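Local structure of putative transcriptional regulator TRANSCRIPTION REGULATOR protein (Rhizobium meliloti, 5NLA) at residues D199-A202 against N203-G207; R225-R228 against D229-A233. The protein is an AraC-like transcriptional activator that binds the second messenger c-di-GMP and regulates production of an extracellular polysaccharide, probably by sequence-specific binding to DNA. All coordinates share one frame; numbering follows the deposited sequence.

Contact 1 of 2, residues D199-A202 against N203-G207; sequences DLLA and NYING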
# COMPACT_ATOMS: atom_id res chain seq x y z
N ASP A 199 9.71 -3.16 -17.09
CA ASP A 199 9.05 -3.95 -18.14
C ASP A 199 8.93 -5.41 -17.71
O ASP A 199 7.89 -6.04 -17.93
CB ASP A 199 9.80 -3.88 -19.49
CG ASP A 199 9.35 -2.71 -20.39
OD1 ASP A 199 8.37 -2.01 -20.08
OD2 ASP A 199 9.99 -2.49 -21.44
N LEU A 200 9.99 -5.94 -17.10
CA LEU A 200 10.02 -7.30 -16.56
C LEU A 200 8.92 -7.53 -15.56
O LEU A 200 8.15 -8.50 -15.67
CB LEU A 200 11.37 -7.57 -15.88
CG LEU A 200 11.57 -8.91 -15.15
CD1 LEU A 200 11.53 -10.05 -16.15
CD2 LEU A 200 12.88 -8.91 -14.37
N LEU A 201 8.85 -6.65 -14.56
CA LEU A 201 7.83 -6.69 -13.53
C LEU A 201 6.43 -6.54 -14.12
O LEU A 201 5.50 -7.23 -13.69
CB LEU A 201 8.08 -5.61 -12.48
CG LEU A 201 7.11 -5.46 -11.30
CD1 LEU A 201 7.14 -6.66 -10.36
CD2 LEU A 201 7.43 -4.19 -10.54
N ALA A 202 6.29 -5.66 -15.11
CA ALA A 202 5.02 -5.48 -15.79
C ALA A 202 4.60 -6.77 -16.48
O ALA A 202 3.47 -7.21 -16.33
CB ALA A 202 5.10 -4.34 -16.80
N ASN A 203 5.54 -7.38 -17.22
CA ASN A 203 5.28 -8.65 -17.92
C ASN A 203 4.79 -9.73 -16.95
O ASN A 203 3.82 -10.43 -17.26
CB ASN A 203 6.55 -9.16 -18.63
CG ASN A 203 6.94 -8.32 -19.85
OD1 ASN A 203 6.13 -7.57 -20.40
ND2 ASN A 203 8.20 -8.45 -20.27
N TYR A 204 5.45 -9.86 -15.80
CA TYR A 204 5.07 -10.86 -14.82
C TYR A 204 3.68 -10.60 -14.27
O TYR A 204 2.86 -11.51 -14.19
CB TYR A 204 6.07 -10.93 -13.66
CG TYR A 204 5.84 -12.11 -12.74
CD1 TYR A 204 6.09 -13.41 -13.17
CD2 TYR A 204 5.32 -11.94 -11.45
CE1 TYR A 204 5.86 -14.50 -12.34
CE2 TYR A 204 5.10 -13.02 -10.62
CZ TYR A 204 5.37 -14.30 -11.07
OH TYR A 204 5.14 -15.38 -10.25
N ILE A 205 3.42 -9.34 -13.92
CA ILE A 205 2.11 -8.93 -13.38
C ILE A 205 0.99 -9.13 -14.40
O ILE A 205 -0.11 -9.54 -14.03
CB ILE A 205 2.16 -7.48 -12.84
CG1 ILE A 205 3.05 -7.41 -11.59
CG2 ILE A 205 0.76 -6.96 -12.50
CD1 ILE A 205 3.51 -6.01 -11.25
N ASN A 206 1.26 -8.83 -15.67
CA ASN A 206 0.31 -9.07 -16.76
C ASN A 206 -0.02 -10.55 -16.93
O ASN A 206 -1.20 -10.91 -16.99
CB ASN A 206 0.83 -8.51 -18.09
CG ASN A 206 0.53 -7.04 -18.23
OD1 ASN A 206 1.37 -6.18 -17.94
ND2 ASN A 206 -0.70 -6.72 -18.63
N GLY A 207 1.01 -11.39 -16.99
CA GLY A 207 0.83 -12.84 -17.03
C GLY A 207 0.05 -13.39 -15.84
O GLY A 207 -0.74 -14.31 -15.98
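With chi1 of Leu201 at 179°, its CG stands anti to the backbone N, while in Ile205 it is CG2 that lies anti and CG1 that sits beside the backbone N, and these settings bring the two side chains together one turn apart on the helix. They meet at an oblique angle: CD1 of Ile205 lies 3.6 Å from CG of Leu201, and CG1 of Ile205 lies against the carbonyl oxygen of Leu201. Both residues are buried, and branched aliphatic chains suit this face, where Phe150 of strand 150-154 touches both and Ile205 reaches on to Ile169 and Leu171. Small Ala202 also lies against Phe150. The backbone beneath is regular: Ile205 N donates to Leu201 O at 3.0 Å, Tyr204 N to Leu200 O at 3.0 Å, and Asn206 N to Ala202 O at 2.8 Å. Asn206 OD1 accepts a hydrogen bond from Arg130 NH1, a fitting role for a polar residue at the border of the apolar face. Asp199, Leu200 and Asn203 occupy the exposed side. Such i to i+4 pairing of leucine and isoleucine marks the buried stripe of an amphipathic alpha-helix packed on a beta-sheet.

Contact 2 of 2, residues R225-R228 against D229-A233; sequences RTIR and DMVVA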
# COMPACT_ATOMS: atom_id res chain seq x y z
N ARG A 225 6.89 -14.47 -3.68
CA ARG A 225 8.34 -14.36 -3.58
C ARG A 225 9.00 -13.69 -4.81
O ARG A 225 9.88 -12.84 -4.63
CB ARG A 225 8.99 -15.73 -3.29
CG ARG A 225 10.13 -15.63 -2.30
CD ARG A 225 10.61 -16.98 -1.78
NE ARG A 225 11.35 -16.79 -0.53
CZ ARG A 225 12.38 -17.52 -0.10
NH1 ARG A 225 12.87 -18.54 -0.81
NH2 ARG A 225 12.96 -17.20 1.06
N THR A 226 8.56 -14.02 -6.03
CA THR A 226 9.20 -13.41 -7.22
C THR A 226 8.75 -11.95 -7.36
O THR A 226 9.53 -11.10 -7.79
CB THR A 226 9.07 -14.19 -8.59
OG1 THR A 226 8.32 -13.45 -9.55
CG2 THR A 226 8.48 -15.58 -8.44
N ILE A 227 7.51 -11.65 -6.96
CA ILE A 227 7.04 -10.26 -6.89
C ILE A 227 7.86 -9.47 -5.86
O ILE A 227 8.24 -8.34 -6.13
CB ILE A 227 5.52 -10.17 -6.62
CG1 ILE A 227 4.75 -10.68 -7.84
CG2 ILE A 227 5.09 -8.72 -6.31
CD1 ILE A 227 3.25 -10.76 -7.68
N ARG A 228 8.14 -10.06 -4.71
CA ARG A 228 9.03 -9.41 -3.73
C ARG A 228 10.39 -9.11 -4.37
O ARG A 228 10.86 -7.97 -4.33
CB ARG A 228 9.20 -10.28 -2.48
CG ARG A 228 10.07 -9.65 -1.39
CD ARG A 228 10.46 -10.66 -0.33
NE ARG A 228 11.38 -11.68 -0.83
CZ ARG A 228 11.62 -12.85 -0.24
NH1 ARG A 228 11.00 -13.21 0.88
NH2 ARG A 228 12.49 -13.70 -0.79
N ASP A 229 11.01 -10.13 -4.96
CA ASP A 229 12.34 -9.99 -5.55
C ASP A 229 12.35 -8.96 -6.69
O ASP A 229 13.18 -8.04 -6.70
CB ASP A 229 12.90 -11.36 -6.00
CG ASP A 229 13.24 -12.27 -4.81
OD1 ASP A 229 12.97 -11.91 -3.64
OD2 ASP A 229 13.80 -13.37 -5.04
N MET A 230 11.42 -9.11 -7.63
CA MET A 230 11.24 -8.14 -8.71
C MET A 230 11.08 -6.70 -8.17
O MET A 230 11.72 -5.77 -8.69
CB MET A 230 10.02 -8.49 -9.58
CG MET A 230 10.24 -9.62 -10.56
SD MET A 230 8.74 -10.07 -11.44
CE MET A 230 9.34 -11.47 -12.35
N VAL A 231 10.26 -6.51 -7.15
CA VAL A 231 10.01 -5.17 -6.60
C VAL A 231 11.29 -4.59 -6.02
O VAL A 231 11.72 -3.50 -6.39
CB VAL A 231 8.89 -5.16 -5.54
CG1 VAL A 231 8.94 -3.90 -4.68
CG2 VAL A 231 7.52 -5.28 -6.20
N VAL A 232 11.88 -5.32 -5.09
CA VAL A 232 13.08 -4.85 -4.42
C VAL A 232 14.25 -4.59 -5.40
O VAL A 232 15.04 -3.66 -5.21
CB VAL A 232 13.44 -5.80 -3.24
CG1 VAL A 232 14.03 -7.12 -3.73
CG2 VAL A 232 14.39 -5.14 -2.28
N ALA A 233 14.33 -5.40 -6.47
CA ALA A 233 15.27 -5.16 -7.58
C ALA A 233 14.99 -3.86 -8.36
O ALA A 233 15.92 -3.14 -8.70
CB ALA A 233 15.27 -6.34 -8.54
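Successive turns of the amphipathic helix 220-234 carry this contact, with a charged pair on one side and apolar chains on others. Arg228 and Asp229, neighbours in sequence, run side by side. The Arg228 chain starts with CG anti to the backbone N (chi1 -178°) and bends at chi3 (68°), which brings the edge of its guanidinium to the carboxylate. NE donates to Asp229 OD1 at 3.2 Å, close to the guanidinium plane and nearly along the C-O axis of the acceptor, in a salt bridge; NH2 adds a weak bond to the same oxygen at 3.4 Å. The two flat groups are turned 28° from each other. CG of Arg225 lies against one guanidinium face, toward its rim, so the aliphatic part of one arginine packs on the head of the next. Leu177 and Leu178 of helix 175-178 also touch Arg228, whose long chain can serve both apolar and charged neighbours. Were Arg228 replaced by an alanine, the Asp229 carboxylate would probably lose this cationic mate and Arg225 CG the flat group beside it.

Elsewhere on the helix, Met230 lies alongside Thr226, its methyl CE 3.6 Å from OG1; the extended, unbranched chain runs beside Thr226, pointing the same way. On the buried side, CG2 of Ile227 meets CG2 of Val231 at 4.2 Å; of these beta-branched residues, Ile227 touches Leu171 and Val231 touches Met173, both on strand 166-173. Main-chain bonds join the turns, among them Met230 N to Thr226 O at 2.7 Å and Val232 N to Arg228 O at 2.9 Å. Isoleucine and valine packed on the sheet at an i to i+4 spacing, with an arginine-aspartate salt bridge along the helix border, are typical of a surface helix with one flank in the domain core.

Overall arrangement
Contacts 1 and 2 belong to successive helices, 196-211 and 220-234; the centres of the two contacts are about 11 Å apart, and their side chains touch directly. Tyr204 is the main bridge: its ring atom CE2 lies 3.4 Å from OG1 of Thr226 and 3.6 Å from CG1 of Ile227, while its CB meets CE of Met230 at 3.6 Å. Leu201 adds a second join, with CD1 3.5 Å from CB of Met230. An aromatic ring and a flexible thioether suit such a helix-helix seam. Strand 166-173 receives side chains from both contacts, Ile205 from the first and Ile227 and Val231 from the second, so the helix pair packs on a common sheet.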